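PDB 6YJO: FAD-binding PCMH-type domain-containing protein from Gibberella zeae, which probably acts as an FAD-dependent oxidoreductase, with its flavin cofactor covalently linked to the protein. Local coordinates for residues Q276-P281 with T379-I384; S343-T348 with S422-Y427. One frame throughout, in Å; residues are numbered along the deposited sequence.

Interaction 1. Residues Q276-P281 with T379-I384; sequences QIYMGP and TWYILI
The rings of Y278 and Y381 are turned nearly parallel, their planes 21° apart, but they are slid apart so that they barely overlap. Contact is made instead through CE2 of Y278, which lies 3.5 Å from CB of Y381. CG of Y278 is anti to the backbone N (chi1 163°), which lays the ring along its own strand toward G280. L383 sits on the same sheet face. Its CD2 methyl packs 3.8 Å from CB of Y278, near the plane of that ring. CD2 of L383 also approaches OE1 of Q276 at 3.9 Å; the Q276 amide itself is held by D385 and Q287. The two strands are antiparallel neighbours in the seven-stranded sheet between residues 242 and 423, consistent with the substrate-domain sheet of berberine bridge enzyme relatives. Paired backbone bonds join I277 to I384 and M279 to I382. The other sheet face carries I277, M279, I382 and I384, and helix 357-371 packs there. The side chains of I277 and I384 lie side by side, pointing the same way, with CG2 of I277 3.7 Å from CB of I384. SD of M279 reaches CD1 of I384 at 4.0 Å. At the far end P281 lies over the indole of W380. CD of P281 stands 4.3 Å from the centroid of the six-membered ring of W380, in a CH-pi contact. NE1 of W380 is hydrogen-bonded to OD1 of N370.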
# COMPACT_ATOMS: atom_id res chain seq x y z
N GLN A 276 -7.24 11.93 7.85
CA GLN A 276 -7.71 11.82 6.48
C GLN A 276 -9.14 12.36 6.44
O GLN A 276 -9.76 12.58 7.48
CB GLN A 276 -7.63 10.37 5.97
CG GLN A 276 -8.83 9.50 6.31
CD GLN A 276 -8.69 8.05 5.87
OE1 GLN A 276 -9.53 7.22 6.18
NE2 GLN A 276 -7.62 7.75 5.13
N ILE A 277 -9.65 12.59 5.23
CA ILE A 277 -11.05 12.96 5.04
C ILE A 277 -11.68 12.02 4.02
O ILE A 277 -11.29 12.01 2.85
CB ILE A 277 -11.22 14.42 4.59
CG1 ILE A 277 -12.71 14.72 4.39
CG2 ILE A 277 -10.44 14.71 3.31
CD1 ILE A 277 -13.03 16.17 4.11
N TYR A 278 -12.66 11.25 4.47
CA TYR A 278 -13.53 10.50 3.57
C TYR A 278 -14.52 11.45 2.92
O TYR A 278 -15.22 12.20 3.62
CB TYR A 278 -14.26 9.41 4.36
CG TYR A 278 -15.48 8.83 3.67
CD1 TYR A 278 -16.70 9.50 3.67
CD2 TYR A 278 -15.42 7.59 3.04
CE1 TYR A 278 -17.81 8.98 3.05
CE2 TYR A 278 -16.54 7.06 2.42
CZ TYR A 278 -17.73 7.75 2.43
OH TYR A 278 -18.84 7.22 1.81
N MET A 279 -14.59 11.44 1.60
CA MET A 279 -15.62 12.15 0.86
C MET A 279 -16.42 11.13 0.05
O MET A 279 -15.85 10.40 -0.76
CB MET A 279 -15.03 13.21 -0.07
CG MET A 279 -14.02 14.12 0.59
SD MET A 279 -13.50 15.47 -0.49
CE MET A 279 -15.04 16.32 -0.77
N GLY A 280 -17.73 11.09 0.29
CA GLY A 280 -18.61 10.21 -0.43
C GLY A 280 -19.73 10.96 -1.11
O GLY A 280 -19.80 12.19 -1.07
N PRO A 281 -20.64 10.23 -1.75
CA PRO A 281 -21.70 10.89 -2.53
C PRO A 281 -22.70 11.66 -1.70
O PRO A 281 -23.40 12.52 -2.26
CB PRO A 281 -22.37 9.72 -3.27
CG PRO A 281 -22.07 8.52 -2.42
CD PRO A 281 -20.70 8.76 -1.87
N THR A 379 -21.41 5.11 -6.71
CA THR A 379 -20.86 3.95 -6.00
C THR A 379 -19.37 4.12 -5.77
O THR A 379 -18.57 3.21 -6.01
CB THR A 379 -21.18 2.67 -6.77
OG1 THR A 379 -20.80 1.53 -5.98
CG2 THR A 379 -20.46 2.64 -8.12
N TRP A 380 -18.98 5.30 -5.28
CA TRP A 380 -17.59 5.69 -5.13
C TRP A 380 -17.37 6.31 -3.76
O TRP A 380 -18.32 6.59 -3.02
CB TRP A 380 -17.17 6.67 -6.23
CG TRP A 380 -18.05 7.89 -6.31
CD1 TRP A 380 -19.11 8.07 -7.15
CD2 TRP A 380 -17.97 9.08 -5.51
NE1 TRP A 380 -19.69 9.30 -6.93
CE2 TRP A 380 -19.01 9.94 -5.93
CE3 TRP A 380 -17.11 9.50 -4.49
CZ2 TRP A 380 -19.21 11.19 -5.36
CZ3 TRP A 380 -17.32 10.75 -3.93
CH2 TRP A 380 -18.36 11.58 -4.36
N TYR A 381 -16.10 6.52 -3.42
CA TYR A 381 -15.71 7.32 -2.27
C TYR A 381 -14.27 7.76 -2.48
O TYR A 381 -13.56 7.23 -3.34
CB TYR A 381 -15.88 6.55 -0.95
CG TYR A 381 -14.94 5.39 -0.77
CD1 TYR A 381 -13.65 5.57 -0.30
CD2 TYR A 381 -15.35 4.09 -1.05
CE1 TYR A 381 -12.79 4.50 -0.13
CE2 TYR A 381 -14.50 3.02 -0.89
CZ TYR A 381 -13.22 3.23 -0.43
OH TYR A 381 -12.38 2.15 -0.27
N ILE A 382 -13.83 8.72 -1.67
CA ILE A 382 -12.51 9.32 -1.81
C ILE A 382 -11.87 9.48 -0.44
O ILE A 382 -12.53 9.91 0.52
CB ILE A 382 -12.60 10.68 -2.53
CG1 ILE A 382 -13.13 10.49 -3.96
CG2 ILE A 382 -11.23 11.38 -2.54
CD1 ILE A 382 -13.38 11.78 -4.72
N LEU A 383 -10.59 9.14 -0.34
CA LEU A 383 -9.81 9.26 0.89
C LEU A 383 -8.61 10.15 0.62
O LEU A 383 -7.78 9.83 -0.24
CB LEU A 383 -9.36 7.89 1.41
CG LEU A 383 -10.46 6.90 1.77
CD1 LEU A 383 -9.87 5.62 2.34
CD2 LEU A 383 -11.44 7.51 2.75
N ILE A 384 -8.52 11.27 1.34
CA ILE A 384 -7.42 12.22 1.20
C ILE A 384 -6.68 12.23 2.53
O ILE A 384 -7.11 12.88 3.49
CB ILE A 384 -7.91 13.63 0.84
CG1 ILE A 384 -9.08 13.55 -0.15
CG2 ILE A 384 -6.78 14.44 0.24
CD1 ILE A 384 -9.52 14.90 -0.67

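Interaction 2. Residues S343-T348 with S422-Y427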
# COMPACT_ATOMS: atom_id res chain seq x y z
N SER A 343 -13.38 -8.55 -2.73
CA SER A 343 -14.21 -7.43 -3.15
C SER A 343 -14.11 -7.35 -4.66
O SER A 343 -13.32 -8.06 -5.29
CB SER A 343 -13.76 -6.13 -2.47
OG SER A 343 -14.58 -5.04 -2.86
N THR A 344 -14.93 -6.49 -5.26
CA THR A 344 -14.85 -6.22 -6.69
C THR A 344 -14.96 -4.71 -6.89
O THR A 344 -16.02 -4.13 -6.63
CB THR A 344 -15.92 -6.98 -7.48
OG1 THR A 344 -16.58 -6.08 -8.39
CG2 THR A 344 -16.94 -7.64 -6.55
N PHE A 345 -13.87 -4.09 -7.35
CA PHE A 345 -13.72 -2.65 -7.27
C PHE A 345 -12.68 -2.19 -8.29
O PHE A 345 -11.95 -3.00 -8.87
CB PHE A 345 -13.28 -2.23 -5.87
CG PHE A 345 -11.95 -2.79 -5.47
CD1 PHE A 345 -11.85 -4.06 -4.93
CD2 PHE A 345 -10.78 -2.06 -5.66
CE1 PHE A 345 -10.62 -4.59 -4.58
CE2 PHE A 345 -9.55 -2.58 -5.31
CZ PHE A 345 -9.47 -3.85 -4.77
N TYR A 346 -12.63 -0.87 -8.49
CA TYR A 346 -11.57 -0.22 -9.24
C TYR A 346 -11.17 1.05 -8.49
O TYR A 346 -12.04 1.79 -8.02
CB TYR A 346 -12.01 0.13 -10.67
CG TYR A 346 -11.12 1.15 -11.34
CD1 TYR A 346 -9.81 0.85 -11.67
CD2 TYR A 346 -11.60 2.42 -11.65
CE1 TYR A 346 -8.99 1.78 -12.29
CE2 TYR A 346 -10.79 3.36 -12.27
CZ TYR A 346 -9.49 3.02 -12.59
OH TYR A 346 -8.67 3.94 -13.20
N SER A 347 -9.87 1.29 -8.38
CA SER A 347 -9.37 2.42 -7.61
C SER A 347 -8.22 3.11 -8.33
O SER A 347 -7.61 2.56 -9.25
CB SER A 347 -8.91 2.00 -6.20
OG SER A 347 -9.99 1.50 -5.44
N THR A 348 -7.94 4.33 -7.89
CA THR A 348 -6.80 5.10 -8.36
C THR A 348 -6.39 6.06 -7.26
O THR A 348 -7.09 6.20 -6.25
CB THR A 348 -7.11 5.84 -9.67
OG1 THR A 348 -5.94 6.51 -10.14
CG2 THR A 348 -8.24 6.84 -9.47
N SER A 422 -11.90 5.39 -5.06
CA SER A 422 -12.40 4.03 -5.17
C SER A 422 -13.83 4.02 -5.72
O SER A 422 -14.57 5.00 -5.61
CB SER A 422 -12.35 3.30 -3.83
OG SER A 422 -11.01 3.04 -3.44
N ASP A 423 -14.19 2.89 -6.31
CA ASP A 423 -15.55 2.66 -6.80
C ASP A 423 -15.85 1.18 -6.60
O ASP A 423 -15.11 0.33 -7.10
CB ASP A 423 -15.69 3.05 -8.27
CG ASP A 423 -17.05 2.70 -8.85
OD1 ASP A 423 -17.44 1.51 -8.82
OD2 ASP A 423 -17.74 3.62 -9.34
N HIS A 424 -16.92 0.88 -5.87
CA HIS A 424 -17.29 -0.50 -5.63
C HIS A 424 -18.68 -0.76 -6.19
O HIS A 424 -19.58 -1.19 -5.46
CB HIS A 424 -17.21 -0.82 -4.13
CG HIS A 424 -15.82 -0.76 -3.57
ND1 HIS A 424 -15.16 -1.87 -3.09
CD2 HIS A 424 -14.97 0.28 -3.41
CE1 HIS A 424 -13.96 -1.52 -2.67
NE2 HIS A 424 -13.82 -0.22 -2.85
N GLY A 425 -18.86 -0.49 -7.48
CA GLY A 425 -20.13 -0.72 -8.13
C GLY A 425 -20.09 -1.89 -9.09
O GLY A 425 -19.43 -2.89 -8.83
N ASN A 426 -20.80 -1.75 -10.20
CA ASN A 426 -20.97 -2.82 -11.17
C ASN A 426 -19.86 -2.76 -12.21
O ASN A 426 -19.56 -1.69 -12.74
CB ASN A 426 -22.34 -2.72 -11.84
CG ASN A 426 -22.41 -3.48 -13.15
OD1 ASN A 426 -22.44 -2.88 -14.23
ND2 ASN A 426 -22.41 -4.81 -13.07
N TYR A 427 -19.24 -3.91 -12.49
CA TYR A 427 -18.14 -3.98 -13.43
C TYR A 427 -18.28 -5.11 -14.44
O TYR A 427 -17.35 -5.32 -15.24
CB TYR A 427 -16.80 -4.11 -12.69
CG TYR A 427 -16.39 -2.81 -12.06
CD1 TYR A 427 -16.80 -2.49 -10.77
CD2 TYR A 427 -15.63 -1.88 -12.76
CE1 TYR A 427 -16.44 -1.29 -10.19
CE2 TYR A 427 -15.26 -0.68 -12.18
CZ TYR A 427 -15.67 -0.39 -10.90
OH TYR A 427 -15.31 0.81 -10.33
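Y346 and D423 form an antiparallel hydrogen-bonded pair, with Y346 N to D423 O at 3.1 Å and a second bond from D423 N to Y346 O, and S347 and S422 follow as a non-hydrogen-bonded pair. The two serines meet through their hydroxyls, OG of S347 lying 2.7 Å from OG of S422. In both residues OG is anti to the carbonyl carbon (chi1 -63° and -69°), and the two oxygens meet on one face of the sheet. H424 lies beside F345, both side chains pointing the same way. The methylene makes a CH-pi contact: CB of F345 sits over one face of the H424 imidazole, 3.4 Å from its centroid, while the rings themselves are slid apart. S343 OG lies in the imidazole plane at its edge and makes a weak hydrogen bond with ND1 of H424. On the other side of the backbone, Y427 packs against Y346, and OH of Y427 lies 3.4 Å from CB of Y346. OH of Y427 donates to OD1 of D423 at 2.7 Å. The N-H of G425 reaches the same oxygen from the opposite face of the carboxylate, closing an Asx turn. OD2 of D423 forms a salt bridge with R377, which also makes a cation-pi contact with Y427. F345, just before the strand, has its side chain about 5 Å from the bound FAD, so this loop borders the flavin site. With two donors on OD1 and an arginine on OD2, D423 is probably ionised and held in one orientation, which probably helps to hold the turn that brings Y427 against Y346.

In the fold
From the N terminus, the chain passes the covalent flavin attachment residues H102 and C162 before it reaches 276-281. It then runs through 343-348 to 379-384, where interaction 1 closes a loop of 97 residues. Interaction 2 closes when 422-427 returns to 343-348, after 73 residues. The segments alternate, so the two loops cross. The contacts join directly: strands 380-386 and 417-423 are neighbours, and T379 O and Y381 O probably accept hydrogen bonds from H424 N and S422 N. Together with those bonds they connect four neighbouring strands of the sheet, 273-280, 380-386, 417-423 and 346-352. The last forms one edge of the sheet within this chain.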